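Local coordinates for protein heavy metal cation tricomponent efflux pump ZneA(CzcA-like) (Cupriavidus metallidurans, PDB 4K0J) that works as a zinc/proton antiporter, the inner-membrane pump of a three-part heavy-metal efflux system of the resistance-nodulation-cell division superfamily, at residues C[556-561]-C[647-652]; C[643-648]-C[698-703]; C[664-669]-C[811-816]. All coordinates share one frame; numbering follows the deposited sequence.

Contact 1: C[556-561]-C[647-652]; sequences WLQVTL and GFSQPM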
loop_
_atom_site.group_PDB
_atom_site.type_symbol
_atom_site.label_atom_id
_atom_site.label_comp_id
_atom_site.label_asym_id
_atom_site.label_seq_id
_atom_site.Cartn_x
_atom_site.Cartn_y
_atom_site.Cartn_z
ATOM N N TRP C 556 9.349 31.517 -18.630
ATOM C CA TRP C 556 7.897 31.341 -18.718
ATOM C C TRP C 556 7.123 32.621 -18.393
ATOM O O TRP C 556 7.526 33.400 -17.534
ATOM C CB TRP C 556 7.435 30.218 -17.794
ATOM C CG TRP C 556 6.040 29.775 -18.034
ATOM C CD1 TRP C 556 4.915 30.234 -17.414
ATOM C CD2 TRP C 556 5.611 28.766 -18.954
ATOM N NE1 TRP C 556 3.806 29.577 -17.898
ATOM C CE2 TRP C 556 4.208 28.669 -18.843
ATOM C CE3 TRP C 556 6.275 27.936 -19.863
ATOM C CZ2 TRP C 556 3.459 27.776 -19.606
ATOM C CZ3 TRP C 556 5.527 27.051 -20.621
ATOM C CH2 TRP C 556 4.134 26.979 -20.487
ATOM N N LEU C 557 6.003 32.821 -19.078
ATOM C CA LEU C 557 5.208 34.033 -18.922
ATOM C C LEU C 557 3.758 33.744 -18.532
ATOM O O LEU C 557 3.110 32.869 -19.102
ATOM C CB LEU C 557 5.234 34.854 -20.217
ATOM C CG LEU C 557 6.363 35.851 -20.510
ATOM C CD1 LEU C 557 7.719 35.188 -20.539
ATOM C CD2 LEU C 557 6.107 36.542 -21.831
ATOM N N GLN C 558 3.252 34.489 -17.557
ATOM C CA GLN C 558 1.828 34.475 -17.252
ATOM C C GLN C 558 1.209 35.768 -17.762
ATOM O O GLN C 558 1.074 36.739 -17.021
ATOM C CB GLN C 558 1.596 34.331 -15.751
ATOM C CG GLN C 558 1.991 32.976 -15.202
ATOM C CD GLN C 558 0.999 31.893 -15.568
ATOM O OE1 GLN C 558 -0.155 32.178 -15.888
ATOM N NE2 GLN C 558 1.445 30.643 -15.527
ATOM N N VAL C 559 0.841 35.771 -19.036
ATOM C CA VAL C 559 0.391 36.978 -19.710
ATOM C C VAL C 559 -1.104 37.204 -19.533
ATOM O O VAL C 559 -1.919 36.366 -19.925
ATOM C CB VAL C 559 0.751 36.941 -21.206
ATOM C CG1 VAL C 559 0.117 38.105 -21.933
ATOM C CG2 VAL C 559 2.263 36.959 -21.381
ATOM N N THR C 560 -1.452 38.344 -18.938
ATOM C CA THR C 560 -2.846 38.673 -18.638
ATOM C C THR C 560 -3.428 39.676 -19.632
ATOM O O THR C 560 -2.777 40.647 -20.007
ATOM C CB THR C 560 -3.007 39.223 -17.210
ATOM O OG1 THR C 560 -2.346 38.352 -16.285
ATOM C CG2 THR C 560 -4.469 39.317 -16.842
ATOM N N LEU C 561 -4.660 39.430 -20.051
ATOM C CA LEU C 561 -5.298 40.212 -21.096
ATOM C C LEU C 561 -6.619 40.814 -20.605
ATOM O O LEU C 561 -7.140 40.403 -19.566
ATOM C CB LEU C 561 -5.523 39.325 -22.321
ATOM C CG LEU C 561 -4.548 39.471 -23.490
ATOM C CD1 LEU C 561 -3.126 39.640 -23.015
ATOM C CD2 LEU C 561 -4.662 38.281 -24.408
ATOM N N GLY C 647 3.384 38.442 -16.553
ATOM C CA GLY C 647 4.044 37.894 -15.382
ATOM C C GLY C 647 5.293 37.136 -15.781
ATOM O O GLY C 647 5.278 36.405 -16.772
ATOM N N PHE C 648 6.366 37.304 -15.012
ATOM C CA PHE C 648 7.659 36.700 -15.335
ATOM C C PHE C 648 8.076 35.564 -14.391
ATOM O O PHE C 648 8.156 35.744 -13.172
ATOM C CB PHE C 648 8.748 37.767 -15.354
ATOM C CG PHE C 648 8.819 38.542 -16.633
ATOM C CD1 PHE C 648 9.658 38.137 -17.654
ATOM C CD2 PHE C 648 8.061 39.683 -16.812
ATOM C CE1 PHE C 648 9.736 38.857 -18.840
ATOM C CE2 PHE C 648 8.135 40.403 -17.995
ATOM C CZ PHE C 648 8.974 39.987 -19.008
ATOM N N SER C 649 8.357 34.400 -14.973
ATOM C CA SER C 649 8.758 33.211 -14.222
ATOM C C SER C 649 9.539 32.232 -15.098
ATOM O O SER C 649 10.165 32.627 -16.076
ATOM C CB SER C 649 7.535 32.524 -13.606
ATOM O OG SER C 649 6.413 32.602 -14.471
ATOM N N GLN C 650 9.514 30.954 -14.733
ATOM C CA GLN C 650 10.213 29.921 -15.498
ATOM C C GLN C 650 9.347 28.668 -15.617
ATOM O O GLN C 650 8.489 28.429 -14.775
ATOM C CB GLN C 650 11.572 29.590 -14.862
ATOM C CG GLN C 650 12.495 30.781 -14.743
ATOM C CD GLN C 650 13.918 30.387 -14.460
ATOM O OE1 GLN C 650 14.693 30.128 -15.381
ATOM N NE2 GLN C 650 14.282 30.353 -13.182
ATOM N N PRO C 651 9.560 27.872 -16.678
ATOM C CA PRO C 651 8.680 26.730 -16.947
ATOM C C PRO C 651 8.583 25.682 -15.832
ATOM O O PRO C 651 7.495 25.162 -15.613
ATOM C CB PRO C 651 9.281 26.129 -18.218
ATOM C CG PRO C 651 9.902 27.288 -18.901
ATOM C CD PRO C 651 10.494 28.107 -17.793
ATOM N N MET C 652 9.673 25.371 -15.142
ATOM C CA MET C 652 9.600 24.372 -14.078
ATOM C C MET C 652 9.129 24.982 -12.768
ATOM O O MET C 652 8.223 24.461 -12.120
ATOM C CB MET C 652 10.953 23.697 -13.850
ATOM C CG MET C 652 11.435 22.789 -14.964
ATOM S SD MET C 652 13.045 22.080 -14.548
ATOM C CE MET C 652 12.555 20.545 -13.776
#

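Contact 2: C[643-648]-C[698-703]; sequences GTQVGF and DVIIDQ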
loop_
_atom_site.group_PDB
_atom_site.type_symbol
_atom_site.label_atom_id
_atom_site.label_comp_id
_atom_site.label_asym_id
_atom_site.label_seq_id
_atom_site.Cartn_x
_atom_site.Cartn_y
_atom_site.Cartn_z
ATOM N N GLY C 643 -2.851 46.389 -23.402
ATOM C CA GLY C 643 -3.703 45.399 -22.767
ATOM C C GLY C 643 -2.954 44.185 -22.257
ATOM O O GLY C 643 -3.523 43.338 -21.569
ATOM N N THR C 644 -1.669 44.111 -22.584
ATOM C CA THR C 644 -0.868 42.924 -22.315
ATOM C C THR C 644 -0.111 43.007 -20.994
ATOM O O THR C 644 1.018 43.489 -20.956
ATOM C CB THR C 644 0.161 42.712 -23.432
ATOM O OG1 THR C 644 -0.489 42.798 -24.704
ATOM C CG2 THR C 644 0.828 41.361 -23.297
ATOM N N GLN C 645 -0.726 42.534 -19.917
ATOM C CA GLN C 645 -0.028 42.407 -18.638
ATOM C C GLN C 645 0.780 41.101 -18.552
ATOM O O GLN C 645 0.243 40.018 -18.783
ATOM C CB GLN C 645 -1.020 42.493 -17.484
ATOM C CG GLN C 645 -1.832 43.758 -17.480
ATOM C CD GLN C 645 -2.233 44.173 -16.080
ATOM O OE1 GLN C 645 -1.403 44.648 -15.301
ATOM N NE2 GLN C 645 -3.509 43.988 -15.746
ATOM N N VAL C 646 2.062 41.203 -18.204
ATOM C CA VAL C 646 2.970 40.063 -18.315
ATOM C C VAL C 646 3.669 39.657 -17.019
ATOM O O VAL C 646 4.464 40.420 -16.469
ATOM C CB VAL C 646 4.053 40.337 -19.359
ATOM C CG1 VAL C 646 5.021 39.180 -19.422
ATOM C CG2 VAL C 646 3.422 40.593 -20.716
ATOM N N GLY C 647 3.384 38.442 -16.553
ATOM C CA GLY C 647 4.044 37.894 -15.382
ATOM C C GLY C 647 5.293 37.136 -15.781
ATOM O O GLY C 647 5.278 36.405 -16.772
ATOM N N PHE C 648 6.366 37.304 -15.012
ATOM C CA PHE C 648 7.659 36.700 -15.335
ATOM C C PHE C 648 8.076 35.564 -14.391
ATOM O O PHE C 648 8.156 35.744 -13.172
ATOM C CB PHE C 648 8.748 37.767 -15.354
ATOM C CG PHE C 648 8.819 38.542 -16.633
ATOM C CD1 PHE C 648 9.658 38.137 -17.654
ATOM C CD2 PHE C 648 8.061 39.683 -16.812
ATOM C CE1 PHE C 648 9.736 38.857 -18.840
ATOM C CE2 PHE C 648 8.135 40.403 -17.995
ATOM C CZ PHE C 648 8.974 39.987 -19.008
ATOM N N ASP C 698 6.149 42.800 -11.013
ATOM C CA ASP C 698 4.825 42.654 -11.600
ATOM C C ASP C 698 3.825 42.523 -10.461
ATOM O O ASP C 698 4.147 41.921 -9.442
ATOM C CB ASP C 698 4.766 41.421 -12.501
ATOM C CG ASP C 698 5.951 41.330 -13.447
ATOM O OD1 ASP C 698 6.005 42.113 -14.419
ATOM O OD2 ASP C 698 6.827 40.466 -13.224
ATOM N N VAL C 699 2.637 43.110 -10.619
ATOM C CA VAL C 699 1.561 42.981 -9.631
ATOM C C VAL C 699 0.203 42.944 -10.317
ATOM O O VAL C 699 -0.122 43.844 -11.087
ATOM C CB VAL C 699 1.536 44.153 -8.619
ATOM C CG1 VAL C 699 0.224 44.150 -7.835
ATOM C CG2 VAL C 699 2.711 44.084 -7.663
ATOM N N ILE C 700 -0.592 41.913 -10.039
ATOM C CA ILE C 700 -1.946 41.840 -10.590
ATOM C C ILE C 700 -2.907 41.089 -9.681
ATOM O O ILE C 700 -2.488 40.403 -8.757
ATOM C CB ILE C 700 -1.968 41.180 -11.977
ATOM C CG1 ILE C 700 -0.761 40.259 -12.147
ATOM C CG2 ILE C 700 -1.991 42.233 -13.068
ATOM C CD1 ILE C 700 -0.560 39.780 -13.571
ATOM N N ILE C 701 -4.201 41.238 -9.941
ATOM C CA ILE C 701 -5.206 40.443 -9.250
ATOM C C ILE C 701 -5.441 39.183 -10.061
ATOM O O ILE C 701 -5.949 39.252 -11.180
ATOM C CB ILE C 701 -6.541 41.199 -9.095
ATOM C CG1 ILE C 701 -6.387 42.371 -8.122
ATOM C CG2 ILE C 701 -7.644 40.255 -8.621
ATOM C CD1 ILE C 701 -7.690 43.073 -7.807
ATOM N N ASP C 702 -5.061 38.041 -9.497
ATOM C CA ASP C 702 -5.149 36.765 -10.187
ATOM C C ASP C 702 -6.558 36.489 -10.708
ATOM O O ASP C 702 -6.731 36.137 -11.876
ATOM C CB ASP C 702 -4.696 35.631 -9.267
ATOM C CG ASP C 702 -4.276 34.390 -10.032
ATOM O OD1 ASP C 702 -3.499 34.525 -11.003
ATOM O OD2 ASP C 702 -4.724 33.282 -9.668
ATOM N N GLN C 703 -7.558 36.656 -9.846
ATOM C CA GLN C 703 -8.951 36.474 -10.249
ATOM C C GLN C 703 -9.397 37.564 -11.219
ATOM O O GLN C 703 -9.357 38.757 -10.910
ATOM C CB GLN C 703 -9.882 36.436 -9.037
ATOM C CG GLN C 703 -9.719 35.214 -8.160
ATOM C CD GLN C 703 -8.493 35.287 -7.275
ATOM O OE1 GLN C 703 -7.722 36.244 -7.341
ATOM N NE2 GLN C 703 -8.308 34.274 -6.435
#

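Contact 3: C[664-669]-C[811-816]; sequences HSDLVV and RLNLRG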
loop_
_atom_site.group_PDB
_atom_site.type_symbol
_atom_site.label_atom_id
_atom_site.label_comp_id
_atom_site.label_asym_id
_atom_site.label_seq_id
_atom_site.Cartn_x
_atom_site.Cartn_y
_atom_site.Cartn_z
ATOM N N HIS C 664 0.607 31.649 -10.078
ATOM C CA HIS C 664 1.907 31.496 -10.703
ATOM C C HIS C 664 2.790 32.722 -10.520
ATOM O O HIS C 664 3.074 33.442 -11.477
ATOM C CB HIS C 664 1.720 31.189 -12.182
ATOM C CG HIS C 664 0.824 30.022 -12.437
ATOM N ND1 HIS C 664 1.292 28.730 -12.525
ATOM C CD2 HIS C 664 -0.516 29.949 -12.611
ATOM C CE1 HIS C 664 0.281 27.912 -12.753
ATOM N NE2 HIS C 664 -0.828 28.625 -12.805
ATOM N N SER C 665 3.224 32.950 -9.285
ATOM C CA SER C 665 4.131 34.054 -8.974
ATOM C C SER C 665 4.930 33.759 -7.707
ATOM O O SER C 665 4.529 32.929 -6.890
ATOM C CB SER C 665 3.359 35.369 -8.823
ATOM O OG SER C 665 2.501 35.329 -7.699
ATOM N N ASP C 666 6.061 34.445 -7.551
ATOM C CA ASP C 666 6.948 34.236 -6.410
ATOM C C ASP C 666 6.245 34.583 -5.108
ATOM O O ASP C 666 6.356 33.868 -4.114
ATOM C CB ASP C 666 8.204 35.100 -6.548
ATOM C CG ASP C 666 8.730 35.150 -7.973
ATOM O OD1 ASP C 666 8.411 34.237 -8.767
ATOM O OD2 ASP C 666 9.467 36.105 -8.298
ATOM N N LEU C 667 5.517 35.693 -5.131
ATOM C CA LEU C 667 4.835 36.208 -3.953
ATOM C C LEU C 667 3.356 36.396 -4.247
ATOM O O LEU C 667 2.978 36.702 -5.375
ATOM C CB LEU C 667 5.444 37.553 -3.544
ATOM C CG LEU C 667 6.879 37.547 -3.013
ATOM C CD1 LEU C 667 7.513 38.922 -3.151
ATOM C CD2 LEU C 667 6.894 37.093 -1.562
ATOM N N VAL C 668 2.513 36.201 -3.238
ATOM C CA VAL C 668 1.106 36.555 -3.369
ATOM C C VAL C 668 0.620 37.237 -2.110
ATOM O O VAL C 668 1.224 37.102 -1.044
ATOM C CB VAL C 668 0.188 35.331 -3.633
ATOM C CG1 VAL C 668 0.531 34.651 -4.953
ATOM C CG2 VAL C 668 0.249 34.350 -2.473
ATOM N N VAL C 669 -0.474 37.976 -2.245
ATOM C CA VAL C 669 -1.178 38.533 -1.098
ATOM C C VAL C 669 -2.650 38.148 -1.189
ATOM O O VAL C 669 -3.367 38.593 -2.086
ATOM C CB VAL C 669 -1.046 40.064 -1.022
ATOM C CG1 VAL C 669 -1.893 40.605 0.120
ATOM C CG2 VAL C 669 0.404 40.457 -0.833
ATOM N N ARG C 811 -1.143 38.556 -7.030
ATOM C CA ARG C 811 0.117 37.909 -7.344
ATOM C C ARG C 811 1.175 38.910 -7.813
ATOM O O ARG C 811 0.856 39.887 -8.493
ATOM C CB ARG C 811 -0.091 36.770 -8.348
ATOM C CG ARG C 811 -0.385 37.172 -9.770
ATOM C CD ARG C 811 -0.433 35.924 -10.636
ATOM N NE ARG C 811 -0.274 36.202 -12.060
ATOM C CZ ARG C 811 -1.285 36.304 -12.916
ATOM N NH1 ARG C 811 -2.533 36.157 -12.489
ATOM N NH2 ARG C 811 -1.053 36.554 -14.197
ATOM N N LEU C 812 2.428 38.660 -7.425
ATOM C CA LEU C 812 3.532 39.597 -7.649
ATOM C C LEU C 812 4.922 38.945 -7.555
ATOM O O LEU C 812 5.126 38.010 -6.786
ATOM C CB LEU C 812 3.456 40.758 -6.654
ATOM C CG LEU C 812 3.858 40.477 -5.203
ATOM C CD1 LEU C 812 4.402 41.740 -4.562
ATOM C CD2 LEU C 812 2.693 39.926 -4.395
ATOM N N ASN C 813 5.879 39.457 -8.327
ATOM C CA ASN C 813 7.247 38.920 -8.317
ATOM C C ASN C 813 8.256 39.795 -7.564
ATOM O O ASN C 813 8.207 41.021 -7.639
ATOM C CB ASN C 813 7.740 38.671 -9.744
ATOM C CG ASN C 813 6.921 37.621 -10.468
ATOM O OD1 ASN C 813 6.485 36.636 -9.873
ATOM N ND2 ASN C 813 6.703 37.829 -11.762
ATOM N N LEU C 814 9.178 39.151 -6.855
ATOM C CA LEU C 814 10.150 39.848 -6.010
ATOM C C LEU C 814 11.298 40.478 -6.791
ATOM O O LEU C 814 12.083 41.245 -6.237
ATOM C CB LEU C 814 10.709 38.896 -4.944
ATOM C CG LEU C 814 10.952 37.426 -5.321
ATOM C CD1 LEU C 814 12.067 37.255 -6.347
ATOM C CD2 LEU C 814 11.245 36.600 -4.076
ATOM N N ARG C 815 11.383 40.141 -8.075
ATOM C CA ARG C 815 12.482 40.559 -8.948
ATOM C C ARG C 815 12.773 42.056 -8.910
ATOM O O ARG C 815 11.858 42.876 -8.931
ATOM C CB ARG C 815 12.195 40.120 -10.386
ATOM C CG ARG C 815 13.097 40.739 -11.438
ATOM C CD ARG C 815 12.828 40.124 -12.798
ATOM N NE ARG C 815 11.399 40.062 -13.087
ATOM C CZ ARG C 815 10.740 40.970 -13.796
ATOM N NH1 ARG C 815 9.437 40.835 -14.006
ATOM N NH2 ARG C 815 11.381 42.017 -14.297
ATOM N N GLY C 816 14.055 42.399 -8.842
ATOM C CA GLY C 816 14.474 43.786 -8.874
ATOM C C GLY C 816 15.411 44.157 -7.743
ATOM O O GLY C 816 16.359 44.918 -7.937
#

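Contact 1: C[556-561]-C[647-652]
With CG of Trp556 turned away from its own backbone N (chi1 -167°), the indole is sent beside its own carbonyl carbon and CE3 comes to 3.8 Å from Pro651 CG; the two side chains cross obliquely. Trp556 CB, placed by the backbone, adds a second apolar meeting, 3.7 Å from Pro651 CD. Proline suits this place because it offers a compact hydrocarbon surface just where the strand pairing has ended. Ser649 holds its hydroxyl between its backbone N and carbonyl carbon (chi1 36°), which puts OG at the edge of the indole, 4.1 Å from Trp556 CD1. The hydroxyl is hydrogen-bonded to Asp654. The other oxygen of that carboxylate takes a hydrogen bond from Gln558 NE2, which lies in the plane of the indole at its edge. Asp654 thus ties together two polar side chains, one from each strand. Gln558 NE2 also bonds Glu610, and Gln558 OE1 bonds His608.

The backbones are antiparallel. Trp556 and Ser649 form a hydrogen-bonded pair, with Trp556 N to Ser649 O at 2.9 Å and Ser649 N to Trp556 O also at 2.9 Å. Gln558 and Gly647 form the next such pair, Gln558 N reaching Gly647 O at 2.9 Å and Gly647 N donating in return to Gln558 O. Gly647 contributes backbone alone to the face that carries Trp556, Gln558 and Ser649. Leu557 and Phe648, the non-hydrogen-bonded pair between, point to the other face.

There both residues pack on Phe638 of helix 627-638, as apolar side chains under a helix should. Strand 645-649 is the outermost strand of this sheet within the chain; strand 554-560 lies between it and strand 608-615, in a ferredoxin-like unit consistent with the PC1 subdomain of RND pumps.

Contact 2: C[643-648]-C[698-703]
The ring of Phe648 receives the carboxylate of Asp698 at its edge, near the ring plane, with Asp698 OD2 3.9 Å from Phe648 CD2. Ring and carboxylate planes are only 18° apart, although the side chains themselves cross at about a right angle. The slightly positive rim of an aromatic ring is a suitable neighbour for a carboxylate oxygen. Ile631, Ala635 and Phe638 of helix 627-638 also pack on the ring. Asp698 keeps CG beside its backbone N (chi1 -47°), a setting that turns the carboxylate toward strand 645-649.

The second meeting is between a flat amide and a methyl group. Gln645 and Ile700 slide past each other in opposite directions, bringing Gln645 OE1 to 3.3 Å and Gln645 NE2 to 3.5 Å from Ile700 CG2. The long, flexible glutamine fits an exposed site, its end lying against a more buried, branched isoleucine.

No hydrogen bond joins the two segments: Asp698 OD1 lies near Val646 O, but both are acceptors. Asp698 OD2 instead takes a salt bridge from Arg815 and a hydrogen bond from Asn813 ND2, so the carboxylate is probably ionised, its charge balanced by Arg815 in the loop that follows strand 807-812.

Contact 3: C[664-669]-C[811-816]
Asp666 and Asn813 meet with their side chains at about a right angle, the carboxylate and amide planes 29° apart. The carboxylate oxygens and Asn813 OD1 are all acceptors, so the bond comes from the backbone of Asp666 instead. Asn813 has CG beside its backbone N (chi1 -63°) and thereby offers OD1 to Asp666 N at 3.2 Å, in a nearly straight bond of 170°. The amide suits this place because its two ends do different work: OD1 accepts here, while ND2 donates to Asp698. In return Asp666 OD2 takes a weak hydrogen bond from Leu814 N.

Leu667 is set at about a right angle to Leu814, its CD1 3.7 Å from Leu814 CB. Its CB also lies 3.7 Å from Leu812 CG, on the same face of the sheet. Leu812 extends this apolar patch to Val669, and both of these residues pack on Leu690 of helix 676-690.

Strands 667-672 and 807-812 are the antiparallel central pair of a four-stranded ferredoxin-like sheet, consistent with the PC2 subdomain of RND pumps. Leu667 and Leu812 form a hydrogen-bonded pair, with Leu667 N to Leu812 O at 2.9 Å and Leu812 N to Leu667 O also at 2.9 Å. Leu667 O is gripped twice, since Ser665 OG donates to it at 2.7 Å from the opposite face of the carbonyl plane. A small hydroxyl is well fitted to reach forward two residues in this way.

On the other face of the sheet Val668 and Arg811 lie at a slant, Val668 CG1 4.1 Å from Arg811 CB. The arginine, extended from CG to NE, leads its guanidinium away from the valine to a salt bridge with Asp702.

Contacts 1 and 3 are buried and alike in kind: each pairs two neighbouring strands of one sheet by antiparallel backbone bonds, with apolar side chains packed on a helix of the same unit. Contact 2 is only partly buried and joins the two sheets through side chains, without hydrogen bonds between its own segments. It shares Gly647 and Phe648 with contact 1, and its segment 698-703 lies on the strand next to 807-812, used in contact 3. Charge gathers at this seam: Asp698 and Asp702 of contact 2 form salt bridges with Arg815 and Arg811 of contact 3, and Arg811 also makes a weak hydrogen bond to Thr560 of contact 1.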